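Local coordinates for protein phytoene synthase (Enterococcus hirae, PDB 5IYS) that probably joins prenyl diphosphates head to head, as squalene and phytoene synthases do, and here holds a thio analogue of farnesyl diphosphate with magnesium, at residues A[7-11]-A[40-44]; A[167-171]-A[213-217]. All coordinates share one frame; numbering follows the deposited sequence.

Interaction 1. Residues A[7-11]-A[40-44]; sequences DPFQE and RKAQS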
# COMPACT_ATOMS: atom_id res chain seq x y z
N ASP A 7 24.47 19.11 3.66
CA ASP A 7 23.82 17.97 2.95
C ASP A 7 22.84 17.33 3.93
O ASP A 7 23.26 16.65 4.87
CB ASP A 7 24.90 16.97 2.51
CG ASP A 7 24.34 15.73 1.89
OD1 ASP A 7 23.11 15.55 1.98
OD2 ASP A 7 25.11 14.94 1.29
N PRO A 8 21.53 17.56 3.73
CA PRO A 8 20.54 17.15 4.74
C PRO A 8 20.42 15.64 4.89
O PRO A 8 20.01 15.16 5.96
CB PRO A 8 19.23 17.80 4.26
CG PRO A 8 19.43 18.04 2.79
CD PRO A 8 20.92 18.23 2.57
N PHE A 9 20.90 14.88 3.90
CA PHE A 9 20.93 13.42 4.03
C PHE A 9 22.11 12.94 4.86
O PHE A 9 22.13 11.79 5.33
CB PHE A 9 20.85 12.72 2.66
CG PHE A 9 19.52 12.89 1.98
CD1 PHE A 9 19.28 13.97 1.14
CD2 PHE A 9 18.49 11.98 2.18
CE1 PHE A 9 18.03 14.18 0.57
CE2 PHE A 9 17.24 12.18 1.61
CZ PHE A 9 17.01 13.25 0.77
N GLN A 10 23.10 13.81 5.06
CA GLN A 10 24.16 13.49 5.99
C GLN A 10 23.72 13.98 7.37
O GLN A 10 23.85 13.26 8.36
CB GLN A 10 25.49 14.13 5.54
CG GLN A 10 26.66 13.96 6.49
CD GLN A 10 27.76 15.00 6.28
OE1 GLN A 10 28.95 14.70 6.46
NE2 GLN A 10 27.37 16.24 5.94
N GLU A 11 23.20 15.21 7.42
CA GLU A 11 22.79 15.79 8.70
C GLU A 11 21.81 14.88 9.45
O GLU A 11 21.98 14.62 10.64
CB GLU A 11 22.15 17.17 8.50
CG GLU A 11 21.82 17.82 9.84
CD GLU A 11 21.40 19.28 9.72
OE1 GLU A 11 21.51 19.83 8.61
OE2 GLU A 11 20.95 19.86 10.74
N ARG A 40 18.68 8.95 -2.63
CA ARG A 40 17.91 9.96 -1.90
C ARG A 40 16.41 9.84 -2.08
O ARG A 40 15.65 10.08 -1.13
CB ARG A 40 18.41 11.38 -2.18
CG ARG A 40 19.83 11.57 -1.66
CD ARG A 40 20.55 12.79 -2.23
NE ARG A 40 21.94 12.69 -1.78
CZ ARG A 40 22.56 13.56 -0.99
NH1 ARG A 40 22.03 14.76 -0.73
NH2 ARG A 40 23.73 13.22 -0.48
N LYS A 41 15.99 9.44 -3.28
CA LYS A 41 14.57 9.14 -3.50
C LYS A 41 14.16 7.89 -2.76
O LYS A 41 13.11 7.85 -2.10
CB LYS A 41 14.26 9.04 -5.00
CG LYS A 41 14.13 10.42 -5.64
CD LYS A 41 13.84 10.32 -7.13
CE LYS A 41 13.30 11.65 -7.67
NZ LYS A 41 13.20 11.52 -9.17
N ALA A 42 15.02 6.88 -2.75
CA ALA A 42 14.68 5.69 -2.00
C ALA A 42 14.53 6.00 -0.50
O ALA A 42 13.60 5.55 0.16
CB ALA A 42 15.74 4.59 -2.24
N GLN A 43 15.45 6.77 0.05
CA GLN A 43 15.38 7.07 1.50
C GLN A 43 14.12 7.88 1.79
O GLN A 43 13.54 7.76 2.85
CB GLN A 43 16.58 7.94 1.87
CG GLN A 43 17.90 7.16 1.83
CD GLN A 43 19.08 8.08 2.08
OE1 GLN A 43 19.34 8.99 1.30
NE2 GLN A 43 19.73 7.90 3.21
N SER A 44 13.71 8.70 0.83
CA SER A 44 12.49 9.50 0.97
C SER A 44 11.27 8.58 1.01
O SER A 44 10.40 8.76 1.84
CB SER A 44 12.37 10.51 -0.18
OG SER A 44 13.47 11.43 -0.16
O HOH W 1 21.20 9.51 4.64

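Interaction 2. Residues A[167-171]-A[213-217]; sequences LTNIL and WESLA. With MG (magnesium ion), chain D; FPS (S-[(2E,6E)-3,7,11-trimethyldodeca-2,6,10-trienyl] trihydrogen thiodiphosphate), chain H.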
# COMPACT_ATOMS: atom_id res chain seq x y z
N LEU A 167 -6.78 -4.04 -2.69
CA LEU A 167 -7.64 -5.18 -3.05
C LEU A 167 -6.88 -6.50 -3.00
O LEU A 167 -7.41 -7.53 -2.59
CB LEU A 167 -8.19 -5.01 -4.47
CG LEU A 167 -9.31 -3.98 -4.65
CD1 LEU A 167 -9.84 -4.00 -6.07
CD2 LEU A 167 -10.43 -4.25 -3.64
N THR A 168 -5.65 -6.49 -3.51
CA THR A 168 -4.78 -7.67 -3.44
C THR A 168 -4.53 -8.07 -1.98
O THR A 168 -4.62 -9.25 -1.61
CB THR A 168 -3.43 -7.36 -4.12
OG1 THR A 168 -3.66 -6.95 -5.48
CG2 THR A 168 -2.50 -8.57 -4.08
N ASN A 169 -4.24 -7.09 -1.13
CA ASN A 169 -4.05 -7.36 0.30
C ASN A 169 -5.28 -8.00 0.96
O ASN A 169 -5.18 -8.98 1.73
CB ASN A 169 -3.62 -6.07 1.01
CG ASN A 169 -3.28 -6.29 2.48
OD1 ASN A 169 -4.19 -6.45 3.28
ND2 ASN A 169 -1.99 -6.27 2.83
N ILE A 170 -6.44 -7.49 0.57
CA ILE A 170 -7.73 -8.00 1.04
C ILE A 170 -7.93 -9.47 0.64
O ILE A 170 -8.27 -10.35 1.46
CB ILE A 170 -8.87 -7.12 0.49
CG1 ILE A 170 -8.97 -5.79 1.26
CG2 ILE A 170 -10.20 -7.82 0.60
CD1 ILE A 170 -9.86 -4.71 0.59
N LEU A 171 -7.64 -9.75 -0.63
CA LEU A 171 -7.85 -11.07 -1.23
C LEU A 171 -6.85 -12.07 -0.69
O LEU A 171 -7.11 -13.27 -0.59
CB LEU A 171 -7.74 -10.96 -2.75
CG LEU A 171 -8.96 -10.30 -3.41
CD1 LEU A 171 -8.62 -9.90 -4.83
CD2 LEU A 171 -10.19 -11.28 -3.42
N TRP A 213 -14.06 -14.10 -5.10
CA TRP A 213 -12.63 -13.87 -5.13
C TRP A 213 -12.16 -13.47 -6.53
O TRP A 213 -11.55 -12.41 -6.73
CB TRP A 213 -11.88 -15.12 -4.64
CG TRP A 213 -10.44 -14.86 -4.26
CD1 TRP A 213 -9.95 -14.68 -2.99
CD2 TRP A 213 -9.31 -14.78 -5.14
NE1 TRP A 213 -8.60 -14.44 -3.04
CE2 TRP A 213 -8.17 -14.54 -4.34
CE3 TRP A 213 -9.15 -14.92 -6.53
CZ2 TRP A 213 -6.88 -14.44 -4.88
CZ3 TRP A 213 -7.88 -14.76 -7.07
CH2 TRP A 213 -6.76 -14.52 -6.24
N GLU A 214 -12.50 -14.29 -7.51
CA GLU A 214 -12.09 -14.02 -8.88
C GLU A 214 -12.71 -12.77 -9.47
O GLU A 214 -12.04 -12.06 -10.22
CB GLU A 214 -12.30 -15.23 -9.78
CG GLU A 214 -11.29 -16.34 -9.53
CD GLU A 214 -9.88 -16.02 -10.02
OE1 GLU A 214 -9.63 -14.94 -10.60
OE2 GLU A 214 -8.97 -16.82 -9.78
N SER A 215 -13.94 -12.45 -9.07
CA SER A 215 -14.54 -11.21 -9.50
C SER A 215 -13.70 -10.02 -9.02
O SER A 215 -13.53 -9.02 -9.74
CB SER A 215 -15.94 -11.04 -8.93
OG SER A 215 -16.57 -9.92 -9.51
N LEU A 216 -13.38 -10.03 -7.73
CA LEU A 216 -12.60 -8.93 -7.15
C LEU A 216 -11.16 -8.94 -7.69
O LEU A 216 -10.58 -7.88 -7.91
CB LEU A 216 -12.61 -9.04 -5.62
CG LEU A 216 -12.25 -7.80 -4.81
CD1 LEU A 216 -13.24 -6.68 -5.17
CD2 LEU A 216 -12.28 -8.07 -3.31
N ALA A 217 -10.60 -10.12 -7.94
CA ALA A 217 -9.25 -10.20 -8.48
C ALA A 217 -9.16 -9.61 -9.89
O ALA A 217 -8.25 -8.85 -10.22
CB ALA A 217 -8.73 -11.64 -8.45
MG MG D . -5.19 -6.40 5.17
C1 FPS H . -1.17 -2.61 4.82
S1 FPS H . -2.80 -3.21 4.50
C2 FPS H . -1.26 -1.24 5.45
C3 FPS H . -1.65 -0.12 4.81
C4 FPS H . -2.15 -0.11 3.38
C5 FPS H . -1.63 1.18 5.58
C6 FPS H . -0.20 1.69 5.78
C7 FPS H . 0.57 1.65 4.47
C8 FPS H . 1.81 1.15 4.41
C10 FPS H . 2.47 1.10 3.05
C9 FPS H . 2.48 0.57 5.63
C11 FPS H . 3.30 2.33 2.75
C12 FPS H . 4.17 1.87 1.58
C13 FPS H . 5.05 2.67 0.94
C14 FPS H . 5.28 4.10 1.30
C15 FPS H . 5.82 2.08 -0.20
PA FPS H . -3.11 -4.26 6.22
O1A FPS H . -3.05 -3.33 7.38
O2A FPS H . -4.58 -4.92 6.15
O3A FPS H . -2.11 -5.53 6.19
PB FPS H . -0.84 -5.81 7.11
O1B FPS H . -1.18 -7.04 7.90
O2B FPS H . -0.51 -4.68 8.06
O3B FPS H . 0.33 -6.03 6.16
O HOH W 2 -6.34 -7.58 4.43
O HOH W 3 -6.73 -5.19 4.91
O HOH W 4 -3.92 -7.46 5.37

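Interaction 1. Residues A[7-11]-A[40-44]
Asp7 and Arg40 meet end-on at the edge of this contact, where an Asx turn at Asp7, beside the short N-terminal helix 8-11, faces the start of helix 39-60 in the all-helical squalene/phytoene synthase fold. The tight part lies just inside. Phe9 presents one ring face to the aliphatic stem of Arg40, with Arg40 CG over the middle of the ring, 3.7 Å from its centroid, in a CH-pi contact. The stem can follow the ring because it runs extended from CG to NE, and it carries the guanidinium past Phe9 to the carboxylate. Gln43 OE1 approaches the same ring obliquely, 3.2 Å from Phe9 CD2, while Ser44 OG lies at the ring edge. Phe16 stacks on Phe9, and Val94 and Asn98 of helix 87-98 also touch it, so the ring is buried. Separately, a water links Phe9 O to Gln43 NE2.

The solvent side is polar, with Arg40 and Asp7 both exposed. In the salt bridge Arg40 NH2 reaches Asp7 OD2 at 2.8 Å, almost straight (176°), within the guanidinium plane and on the syn side of the carboxylate. The second bond, Arg40 NH1 to Asp7 OD1, is more bent (138°). Asp7 OD1 is held twice: Arg40 NH1 comes from one face of the carboxylate, and Phe9 N, 3.0 Å from Asp7 OD1, from the other.

Interaction 2. Residues A[167-171]-A[213-217]
Two first torsions set up this contact: Trp213 holds CG anti to its backbone N (chi1 -163°), swinging the indole across to the other helix, while Leu171 keeps CG beside its backbone N (chi1 -75°), placing CD2 on the indole face and CD1 against Ala217. Leu171 CD2 sits over one face of the five-membered ring, 3.5 Å from the centroid, a CH-pi contact. The pyrrole N-H then finds the backbone of the same residue: Trp213 NE1 donates to Leu171 O at 3.1 Å. The bond is nearly straight at the hydrogen and close to the indole plane, but it arrives above the carbonyl plane rather than on a lone pair. Leucine and tryptophan are thus joined twice, by a methyl over the ring and by a polar bond that satisfies the buried indole nitrogen.

The rest is aliphatic packing. Leu171 CD2 also touches Leu216 CD2 at 3.8 Å, and Leu171 CD1 lies against Ala217 N and CA, 3.7 Å from N. One turn earlier, Leu167 CD2 meets Leu216 CD1 at 4.0 Å.

Asn169, on a different side of the same turn, belongs to the active site. Its OD1 binds a magnesium ion at 2.1 Å, as does thiodiphosphate O2A. Asn169 ND2 makes a weak hydrogen bond to O3A and another to Tyr249 OH. Asp173, also a magnesium site, follows four residues on, consistent with the family's second, DxxxD-like metal motif.

The segments run nearly antiparallel, 162° apart, with axes 10.4 Å from each other. Helix 236-258 packs against Leu171 and Trp213 through Leu253 and Val256, while Leu128 of helix 125-143 touches Leu167 and Ile170.

The two contacts share no helix and lie on opposite sides of the chain's centre, their own centres about 36 Å apart. Interaction 1 is peripheral and only partly buried: a short N-terminal helix rests on the main bundle mainly through one aromatic side chain, with an exposed ion pair beside it and a water bridging the two segments. Interaction 2 is buried throughout and joins two long helices, mostly by aliphatic packing; its one cross-contact hydrogen bond uses a neutral indole N-H rather than charged groups. Function separates them as well, since 7-11 with 40-44 lies away from the substrate and metal sites, whereas segment 167-171 also supplies a magnesium ligand.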